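PDB 2RFL: putative phosphohistidine phosphatase SixA from Agrobacterium tumefaciens, which probably hydrolyses phosphohistidine in phosphoproteins as a SixA-like member of the histidine phosphatase superfamily. Local coordinates for residues P55-C66 and Q104-H115; N116-I127 and G139-L148. All coordinates share one frame; numbering follows the deposited sequence. Where two conformers were deposited one is given.

Interaction 1 of 2, residues P55-C66 and Q104-H115; sequences PDLILSSTAARC and QTEVQSVMLVGH
Val113 N donates to Leu59 O at 2.6 Å, and Val113 O accepts Ser61 N at 2.8 Å. These bonds belong to the ladder between strands 57-60 and 109-114, which run parallel as neighbours in the central sheet. At the far end Ser109 N bonds Asp56 OD2 at 3.1 Å, from 59° out of the carboxylate plane. In the modelled conformer of Ser61, one of two, OG lies 2.9 Å from His115 NE2, in the plane of the ring. There it also accepts the backbone N of Ala63, an ST turn just before helix 64-77. Both OG contacts are provisional.

Cys66 SG sits over one face of the His115 ring, 4.0 Å from its centroid. The Arg65 guanidinium stands nearly upright to that ring, with CZ at the ring edge. Arg65 NH2 forms a salt bridge with Asp28. On one side of the sheet Ile58 CG1 touches Met111 CE at 3.8 Å, and Ile58 CG2 meets Val113 CG2. On the other, Leu59 CD1 lies 3.6 Å from Leu112 CD2.

His115 also meets the ring of His16. Two histidines with Arg65 beside them are consistent with the phosphate pocket of the histidine phosphatase family. Cys66 SG over the face of the His115 ring probably limits how the imidazole can turn; the Ser61 bond would add to this in the conformer that makes it.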
loop_
_atom_site.group_PDB
_atom_site.type_symbol
_atom_site.label_atom_id
_atom_site.label_comp_id
_atom_site.label_asym_id
_atom_site.label_seq_id
_atom_site.Cartn_x
_atom_site.Cartn_y
_atom_site.Cartn_z
ATOM N N PRO A 55 0.357 -9.857 -5.245
ATOM C CA PRO A 55 0.256 -8.972 -6.392
ATOM C C PRO A 55 1.261 -9.320 -7.461
ATOM O O PRO A 55 2.353 -9.767 -7.159
ATOM C CB PRO A 55 0.547 -7.584 -5.791
ATOM C CG PRO A 55 1.137 -7.866 -4.391
ATOM C CD PRO A 55 1.311 -9.328 -4.262
ATOM N N ASP A 56 0.864 -9.129 -8.713
ATOM C CA ASP A 56 1.751 -9.311 -9.877
ATOM C C ASP A 56 2.850 -8.258 -9.908
ATOM O O ASP A 56 3.995 -8.571 -10.122
ATOM C CB ASP A 56 0.928 -9.231 -11.154
ATOM C CG ASP A 56 -0.284 -10.120 -11.109
ATOM O OD1 ASP A 56 -0.289 -11.123 -10.356
ATOM O OD2 ASP A 56 -1.236 -9.833 -11.833
ATOM N N LEU A 57 2.454 -7.006 -9.678
ATOM C CA LEU A 57 3.353 -5.845 -9.645
ATOM C C LEU A 57 3.263 -5.011 -8.330
ATOM O O LEU A 57 2.167 -4.675 -7.873
ATOM C CB LEU A 57 3.082 -4.963 -10.873
ATOM C CG LEU A 57 3.741 -3.576 -10.874
ATOM C CD1 LEU A 57 5.244 -3.563 -11.147
ATOM C CD2 LEU A 57 2.985 -2.692 -11.842
ATOM N N ILE A 58 4.419 -4.707 -7.751
ATOM C CA ILE A 58 4.543 -3.802 -6.604
ATOM C C ILE A 58 5.203 -2.484 -6.988
ATOM O O ILE A 58 6.364 -2.495 -7.402
ATOM C CB ILE A 58 5.410 -4.395 -5.449
ATOM C CG1 ILE A 58 4.793 -5.677 -4.897
ATOM C CG2 ILE A 58 5.589 -3.374 -4.316
ATOM C CD1 ILE A 58 5.772 -6.555 -4.168
ATOM N N LEU A 59 4.475 -1.359 -6.820
ATOM C CA LEU A 59 5.025 0.004 -7.004
ATOM C C LEU A 59 5.254 0.684 -5.659
ATOM O O LEU A 59 4.348 0.832 -4.852
ATOM C CB LEU A 59 4.107 0.863 -7.859
ATOM C CG LEU A 59 3.708 0.372 -9.247
ATOM C CD1 LEU A 59 2.731 1.286 -9.999
ATOM C CD2 LEU A 59 4.997 0.095 -10.018
ATOM N N SER A 60 6.488 1.070 -5.394
ATOM C CA SER A 60 6.861 1.571 -4.062
ATOM C C SER A 60 7.650 2.853 -4.165
ATOM O O SER A 60 8.389 3.029 -5.115
ATOM C CB SER A 60 7.730 0.546 -3.327
ATOM O OG SER A 60 8.241 1.028 -2.072
ATOM N N SER A 61 7.492 3.725 -3.167
ATOM C CA SER A 61 8.440 4.790 -2.879
ATOM C C SER A 61 9.872 4.221 -2.812
ATOM O O SER A 61 10.115 3.046 -2.442
ATOM C CB SER A 61 8.068 5.497 -1.546
ATOM O OG SER A 61 8.955 6.549 -1.129
ATOM N N THR A 62 10.821 5.070 -3.163
ATOM C CA THR A 62 12.184 4.745 -3.013
ATOM C C THR A 62 12.608 5.003 -1.574
ATOM O O THR A 62 13.701 4.589 -1.207
ATOM C CB THR A 62 13.029 5.585 -3.983
ATOM O OG1 THR A 62 12.538 6.925 -3.965
ATOM C CG2 THR A 62 12.899 5.043 -5.370
ATOM N N ALA A 63 11.764 5.688 -0.763
ATOM C CA ALA A 63 12.197 6.085 0.604
ATOM C C ALA A 63 12.537 4.842 1.409
ATOM O O ALA A 63 11.771 3.904 1.433
ATOM C CB ALA A 63 11.158 6.922 1.320
ATOM N N ALA A 64 13.695 4.825 2.050
ATOM C CA ALA A 64 14.100 3.635 2.762
ATOM C C ALA A 64 12.901 2.938 3.476
ATOM O O ALA A 64 12.670 1.748 3.238
ATOM C CB ALA A 64 15.171 3.939 3.679
ATOM N N ARG A 65 12.120 3.668 4.287
ATOM C CA ARG A 65 11.015 3.063 5.034
ATOM C C ARG A 65 9.999 2.345 4.140
ATOM O O ARG A 65 9.209 1.537 4.617
ATOM C CB ARG A 65 10.301 4.076 5.949
ATOM C CG ARG A 65 9.303 5.051 5.260
ATOM C CD ARG A 65 8.776 6.113 6.317
ATOM N NE ARG A 65 8.311 7.417 5.783
ATOM C CZ ARG A 65 9.113 8.436 5.437
ATOM N NH1 ARG A 65 10.450 8.359 5.528
ATOM N NH2 ARG A 65 8.570 9.564 4.989
ATOM N N CYS A 66 10.009 2.634 2.851
ATOM C CA CYS A 66 9.045 2.009 1.960
ATOM C C CYS A 66 9.741 0.825 1.401
ATOM O O CYS A 66 9.171 -0.231 1.286
ATOM C CB CYS A 66 8.602 2.948 0.832
ATOM S SG CYS A 66 7.182 3.968 1.282
ATOM N N GLN A 104 -1.645 0.772 -15.455
ATOM C CA GLN A 104 -1.161 -0.578 -15.609
ATOM C C GLN A 104 -2.231 -1.455 -16.272
ATOM O O GLN A 104 -2.838 -2.317 -15.632
ATOM C CB GLN A 104 -0.737 -1.134 -14.264
ATOM C CG GLN A 104 0.015 -0.187 -13.385
ATOM C CD GLN A 104 1.242 0.474 -14.038
ATOM O OE1 GLN A 104 1.879 -0.065 -14.934
ATOM N NE2 GLN A 104 1.575 1.643 -13.560
ATOM N N THR A 105 -2.384 -1.223 -17.577
ATOM C CA THR A 105 -3.499 -1.690 -18.390
ATOM C C THR A 105 -3.626 -3.206 -18.629
ATOM O O THR A 105 -4.722 -3.689 -18.879
ATOM C CB THR A 105 -3.576 -0.925 -19.748
ATOM O OG1 THR A 105 -2.309 -0.318 -20.066
ATOM C CG2 THR A 105 -4.682 0.155 -19.680
ATOM N N GLU A 106 -2.511 -3.926 -18.514
ATOM C CA GLU A 106 -2.484 -5.394 -18.590
ATOM C C GLU A 106 -1.695 -6.083 -17.456
ATOM O O GLU A 106 -0.900 -6.984 -17.708
ATOM C CB GLU A 106 -1.928 -5.841 -19.951
ATOM C CG GLU A 106 -2.763 -5.387 -21.162
ATOM C CD GLU A 106 -1.994 -5.470 -22.479
ATOM O OE1 GLU A 106 -0.730 -5.441 -22.440
ATOM O OE2 GLU A 106 -2.664 -5.556 -23.548
ATOM N N VAL A 107 -1.915 -5.642 -16.221
ATOM C CA VAL A 107 -1.429 -6.315 -15.022
ATOM C C VAL A 107 -2.668 -6.547 -14.178
ATOM O O VAL A 107 -3.390 -5.588 -13.865
ATOM C CB VAL A 107 -0.480 -5.419 -14.193
ATOM C CG1 VAL A 107 0.247 -6.225 -13.120
ATOM C CG2 VAL A 107 0.501 -4.690 -15.070
ATOM N N GLN A 108 -2.914 -7.802 -13.809
ATOM C CA GLN A 108 -4.165 -8.192 -13.173
ATOM C C GLN A 108 -4.343 -7.618 -11.775
ATOM O O GLN A 108 -5.411 -7.117 -11.464
ATOM C CB GLN A 108 -4.297 -9.705 -13.127
ATOM C CG GLN A 108 -5.597 -10.177 -12.522
ATOM C CD GLN A 108 -5.598 -11.659 -12.208
ATOM O OE1 GLN A 108 -5.625 -12.510 -13.114
ATOM N NE2 GLN A 108 -5.567 -11.979 -10.914
ATOM N N SER A 109 -3.305 -7.738 -10.942
ATOM C CA SER A 109 -3.293 -7.164 -9.591
ATOM C C SER A 109 -2.060 -6.338 -9.259
ATOM O O SER A 109 -0.930 -6.709 -9.540
ATOM C CB SER A 109 -3.586 -8.202 -8.479
ATOM O OG SER A 109 -2.834 -9.382 -8.602
ATOM N N VAL A 110 -2.303 -5.206 -8.622
ATOM C CA VAL A 110 -1.236 -4.266 -8.369
ATOM C C VAL A 110 -1.306 -3.670 -6.967
ATOM O O VAL A 110 -2.374 -3.359 -6.444
ATOM C CB VAL A 110 -1.139 -3.182 -9.496
ATOM C CG1 VAL A 110 -2.498 -2.660 -9.809
ATOM C CG2 VAL A 110 -0.230 -2.021 -9.091
HETATM N N MSE A 111 -0.128 -3.531 -6.384
HETATM C CA MSE A 111 0.023 -3.052 -5.045
HETATM C C MSE A 111 0.891 -1.812 -5.031
HETATM O O MSE A 111 2.003 -1.800 -5.577
HETATM C CB MSE A 111 0.659 -4.101 -4.160
HETATM C CG MSE A 111 1.024 -3.547 -2.823
HETATM SE SE MSE A 111 1.276 -4.888 -1.509
HETATM C CE MSE A 111 3.261 -5.082 -1.506
ATOM N N LEU A 112 0.384 -0.782 -4.377
ATOM C CA LEU A 112 1.152 0.416 -4.189
ATOM C C LEU A 112 1.716 0.467 -2.778
ATOM O O LEU A 112 1.013 0.163 -1.836
ATOM C CB LEU A 112 0.304 1.663 -4.507
ATOM C CG LEU A 112 -0.301 1.811 -5.909
ATOM C CD1 LEU A 112 -0.642 3.253 -5.988
ATOM C CD2 LEU A 112 0.584 1.435 -7.165
ATOM N N VAL A 113 2.982 0.865 -2.641
ATOM C CA VAL A 113 3.630 1.065 -1.322
ATOM C C VAL A 113 4.157 2.521 -1.186
ATOM O O VAL A 113 5.218 2.882 -1.677
ATOM C CB VAL A 113 4.773 0.015 -1.061
ATOM C CG1 VAL A 113 5.430 0.162 0.356
ATOM C CG2 VAL A 113 4.267 -1.394 -1.280
ATOM N N GLY A 114 3.389 3.352 -0.495
ATOM C CA GLY A 114 3.753 4.767 -0.291
ATOM C C GLY A 114 3.219 5.295 1.021
ATOM O O GLY A 114 3.066 4.534 1.978
ATOM N N HIS A 115 2.910 6.593 1.042
ATOM C CA HIS A 115 2.761 7.358 2.286
ATOM C C HIS A 115 1.443 8.106 2.350
ATOM O O HIS A 115 0.876 8.456 1.320
ATOM C CB HIS A 115 3.868 8.436 2.462
ATOM C CG HIS A 115 5.221 8.048 1.970
ATOM N ND1 HIS A 115 6.321 8.008 2.798
ATOM C CD2 HIS A 115 5.683 7.771 0.727
ATOM C CE1 HIS A 115 7.397 7.690 2.102
ATOM N NE2 HIS A 115 7.037 7.532 0.841
#

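Interaction 2 of 2, residues N116-I127 and G139-L148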
loop_
_atom_site.group_PDB
_atom_site.type_symbol
_atom_site.label_atom_id
_atom_site.label_comp_id
_atom_site.label_asym_id
_atom_site.label_seq_id
_atom_site.Cartn_x
_atom_site.Cartn_y
_atom_site.Cartn_z
ATOM N N ASN A 116 0.997 8.357 3.583
ATOM C CA ASN A 116 -0.027 9.351 3.906
ATOM C C ASN A 116 0.475 10.780 3.615
ATOM O O ASN A 116 1.661 11.027 3.729
ATOM C CB ASN A 116 -0.431 9.214 5.388
ATOM C CG ASN A 116 -1.614 8.255 5.607
ATOM O OD1 ASN A 116 -2.270 7.790 4.664
ATOM N ND2 ASN A 116 -1.903 7.980 6.865
ATOM N N PRO A 117 -0.416 11.735 3.269
ATOM C CA PRO A 117 -1.862 11.688 3.047
ATOM C C PRO A 117 -2.231 11.032 1.728
ATOM O O PRO A 117 -3.389 10.649 1.558
ATOM C CB PRO A 117 -2.270 13.169 2.945
ATOM C CG PRO A 117 -1.099 13.948 3.005
ATOM C CD PRO A 117 0.106 13.104 3.079
ATOM N N THR A 118 -1.275 10.939 0.800
ATOM C CA THR A 118 -1.550 10.376 -0.515
ATOM C C THR A 118 -2.206 8.990 -0.500
ATOM O O THR A 118 -3.081 8.719 -1.294
ATOM C CB THR A 118 -0.283 10.330 -1.343
ATOM O OG1 THR A 118 0.550 11.415 -0.939
ATOM C CG2 THR A 118 -0.596 10.419 -2.844
HETATM N N MSE A 119 -1.767 8.117 0.387
HETATM C CA MSE A 119 -2.330 6.764 0.472
HETATM C C MSE A 119 -3.811 6.801 0.908
HETATM O O MSE A 119 -4.676 6.252 0.219
HETATM C CB MSE A 119 -1.467 5.858 1.390
HETATM C CG MSE A 119 -1.686 4.320 1.193
HETATM SE SE MSE A 119 -1.522 3.626 -0.680
HETATM C CE MSE A 119 0.386 3.986 -1.002
ATOM N N GLU A 120 -4.074 7.457 2.047
ATOM C CA GLU A 120 -5.450 7.705 2.531
ATOM C C GLU A 120 -6.312 8.388 1.463
ATOM O O GLU A 120 -7.456 7.992 1.258
ATOM C CB GLU A 120 -5.460 8.508 3.852
ATOM C CG GLU A 120 -6.692 8.240 4.740
ATOM C CD GLU A 120 -6.609 8.849 6.175
ATOM O OE1 GLU A 120 -5.510 8.883 6.776
ATOM O OE2 GLU A 120 -7.662 9.300 6.704
ATOM N N ALA A 121 -5.765 9.379 0.759
ATOM C CA ALA A 121 -6.528 10.052 -0.310
ATOM C C ALA A 121 -6.920 9.144 -1.486
ATOM O O ALA A 121 -8.023 9.218 -2.006
ATOM C CB ALA A 121 -5.798 11.264 -0.797
ATOM N N THR A 122 -6.014 8.269 -1.870
ATOM C CA THR A 122 -6.268 7.254 -2.859
ATOM C C THR A 122 -7.404 6.302 -2.516
ATOM O O THR A 122 -8.249 5.999 -3.367
ATOM C CB THR A 122 -4.981 6.476 -3.122
ATOM O OG1 THR A 122 -3.900 7.424 -3.207
ATOM C CG2 THR A 122 -5.101 5.694 -4.410
ATOM N N LEU A 123 -7.436 5.816 -1.284
ATOM C CA LEU A 123 -8.538 4.932 -0.882
ATOM C C LEU A 123 -9.823 5.713 -0.889
ATOM O O LEU A 123 -10.836 5.223 -1.391
ATOM C CB LEU A 123 -8.272 4.325 0.501
ATOM C CG LEU A 123 -9.276 3.368 1.139
ATOM C CD1 LEU A 123 -9.549 2.197 0.192
ATOM C CD2 LEU A 123 -8.777 2.881 2.513
ATOM N N GLU A 124 -9.770 6.941 -0.359
ATOM C CA GLU A 124 -10.929 7.816 -0.307
ATOM C C GLU A 124 -11.496 7.986 -1.729
ATOM O O GLU A 124 -12.685 7.780 -1.952
ATOM C CB GLU A 124 -10.613 9.179 0.384
ATOM C CG GLU A 124 -11.861 10.029 0.708
ATOM C CD GLU A 124 -11.613 11.540 0.989
ATOM O OE1 GLU A 124 -10.473 12.058 0.840
ATOM O OE2 GLU A 124 -12.604 12.220 1.359
ATOM N N ALA A 125 -10.618 8.322 -2.679
ATOM C CA ALA A 125 -10.970 8.509 -4.102
ATOM C C ALA A 125 -11.765 7.368 -4.670
ATOM O O ALA A 125 -12.621 7.584 -5.509
ATOM C CB ALA A 125 -9.715 8.702 -4.931
HETATM N N MSE A 126 -11.478 6.160 -4.181
HETATM C CA MSE A 126 -12.029 4.904 -4.684
HETATM C C MSE A 126 -13.307 4.427 -3.965
HETATM O O MSE A 126 -14.176 3.883 -4.598
HETATM C CB MSE A 126 -10.967 3.799 -4.640
HETATM C CG MSE A 126 -9.647 4.061 -5.351
HETATM SE SE MSE A 126 -8.234 2.682 -4.922
HETATM C CE MSE A 126 -6.868 3.436 -6.044
ATOM N N ILE A 127 -13.393 4.584 -2.644
ATOM C CA ILE A 127 -14.531 4.077 -1.854
ATOM C C ILE A 127 -15.360 5.186 -1.172
ATOM O O ILE A 127 -16.453 4.928 -0.648
ATOM C CB ILE A 127 -14.127 2.990 -0.796
ATOM C CG1 ILE A 127 -13.325 3.617 0.355
ATOM C CG2 ILE A 127 -13.362 1.777 -1.427
ATOM C CD1 ILE A 127 -13.300 2.744 1.588
ATOM N N GLY A 139 -8.251 6.807 10.668
ATOM C CA GLY A 139 -7.419 6.993 9.485
ATOM C C GLY A 139 -6.651 5.763 9.041
ATOM O O GLY A 139 -6.848 4.683 9.588
ATOM N N PHE A 140 -5.768 5.944 8.059
ATOM C CA PHE A 140 -5.072 4.847 7.363
ATOM C C PHE A 140 -3.710 4.587 8.050
ATOM O O PHE A 140 -2.742 5.353 7.856
ATOM C CB PHE A 140 -4.913 5.236 5.889
ATOM C CG PHE A 140 -4.630 4.102 4.959
ATOM C CD1 PHE A 140 -3.571 3.222 5.185
ATOM C CD2 PHE A 140 -5.396 3.942 3.806
ATOM C CE1 PHE A 140 -3.272 2.173 4.309
ATOM C CE2 PHE A 140 -5.119 2.899 2.914
ATOM C CZ PHE A 140 -4.034 2.003 3.184
ATOM N N PRO A 141 -3.644 3.522 8.880
ATOM C CA PRO A 141 -2.495 3.222 9.726
ATOM C C PRO A 141 -1.249 2.676 8.971
ATOM O O PRO A 141 -1.337 2.310 7.787
ATOM C CB PRO A 141 -3.064 2.170 10.699
ATOM C CG PRO A 141 -4.142 1.457 9.912
ATOM C CD PRO A 141 -4.724 2.514 9.023
ATOM N N THR A 142 -0.110 2.637 9.667
ATOM C CA THR A 142 1.129 2.110 9.112
ATOM C C THR A 142 1.065 0.619 8.928
ATOM O O THR A 142 0.624 -0.097 9.807
ATOM C CB THR A 142 2.361 2.378 9.992
ATOM O OG1 THR A 142 2.156 1.847 11.315
ATOM C CG2 THR A 142 2.711 3.862 10.001
ATOM N N SER A 143 1.568 0.151 7.801
ATOM C CA SER A 143 1.382 -1.255 7.343
ATOM C C SER A 143 -0.060 -1.737 7.290
ATOM O O SER A 143 -0.298 -2.943 7.414
ATOM C CB SER A 143 2.242 -2.260 8.094
ATOM O OG SER A 143 2.284 -3.433 7.297
ATOM N N GLY A 144 -0.995 -0.782 7.086
ATOM C CA GLY A 144 -2.413 -1.062 6.798
ATOM C C GLY A 144 -2.568 -1.448 5.333
ATOM O O GLY A 144 -2.006 -0.812 4.453
ATOM N N LEU A 145 -3.290 -2.522 5.067
ATOM C CA LEU A 145 -3.495 -3.004 3.689
ATOM C C LEU A 145 -4.972 -3.093 3.270
ATOM O O LEU A 145 -5.711 -3.970 3.719
ATOM C CB LEU A 145 -2.828 -4.355 3.492
ATOM C CG LEU A 145 -3.081 -5.182 2.234
ATOM C CD1 LEU A 145 -2.236 -4.615 1.072
ATOM C CD2 LEU A 145 -2.780 -6.691 2.498
ATOM N N ALA A 146 -5.365 -2.190 2.374
ATOM C CA ALA A 146 -6.647 -2.210 1.734
ATOM C C ALA A 146 -6.558 -3.150 0.540
ATOM O O ALA A 146 -5.586 -3.112 -0.226
ATOM C CB ALA A 146 -6.952 -0.867 1.286
ATOM N N VAL A 147 -7.556 -4.022 0.423
ATOM C CA VAL A 147 -7.735 -4.953 -0.708
ATOM C C VAL A 147 -9.023 -4.566 -1.451
ATOM O O VAL A 147 -10.119 -4.647 -0.892
ATOM C CB VAL A 147 -7.846 -6.447 -0.253
ATOM C CG1 VAL A 147 -7.862 -7.400 -1.446
ATOM C CG2 VAL A 147 -6.713 -6.812 0.702
ATOM N N LEU A 148 -8.874 -4.151 -2.704
ATOM C CA LEU A 148 -9.976 -3.603 -3.463
ATOM C C LEU A 148 -10.247 -4.360 -4.749
ATOM O O LEU A 148 -9.330 -4.808 -5.404
ATOM C CB LEU A 148 -9.736 -2.128 -3.747
ATOM C CG LEU A 148 -9.593 -1.291 -2.489
ATOM C CD1 LEU A 148 -8.246 -0.555 -2.459
ATOM C CD2 LEU A 148 -10.708 -0.348 -2.453
HETATM O O HOH W 1 -3.870 7.523 8.791
#
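The Phe140 ring carries Met119 CG over one face, a CH-pi contact, 3.8 Å above the plane and offset toward the rim. Leu123 CD2 approaches the same ring obliquely, 3.7 Å from Phe140 CE2. Phe166 of strand 162-167 meets it edge-to-face. This is helix-on-sheet packing of the alpha-beta-alpha sandwich: helix 118-127 lies against strand 145-148 and the loop leading into it. The helix and strand axes approach to 10.9 Å and run 26° from parallel.

Leu148 receives three side chains. Ile127 CG2 touches Leu148 CD2 at 3.6 Å, Leu123 CD1 packs on both Leu148 methyls and on Ala146 CB, and the selenium of Met126 reaches Leu148 CD1.

Polar atoms gather at the helix start. Phe140 N makes a weak bond to Glu120 OE1. The extended Glu120 chain, CG anti to the backbone N (chi1 -152°), slides past Phe140 in the opposite direction. Asn116 OD1 accepts Glu120 N. A water donates to both Glu120 OE1 and Phe140 O and accepts a weak bond from Asn116 ND2. Arg15 NH1 also bonds Phe140 O. Asn116 ND2 gives that oxygen a further, bent bond of 2.9 Å, in the carbonyl plane but tilted 31° from the Asn116 amide plane.

From the N terminus, the chain first lays down strand 10-15 and then reaches residues 55-66. Interaction 1 closes the loop through helix 64-77, edge strand 82-85 and helix 98-102 when strand 109-114 returns beside strand 57-60. Interaction 2 opens at the next residue, Asn116, and closes a shorter loop through helix 129-135. The two are in series and neither nest nor cross. Strand 109-114 leads directly into helix 118-127, and Met119 CE packs against the strand backbone at Leu112 O and Val113 C. Strand 10-15 lies between strands 109-114 and 145-149. Interaction 1 joins two parallel strands, and interaction 2 sets helix 118-127 against strand 145-149, which runs antiparallel to strand 10-15.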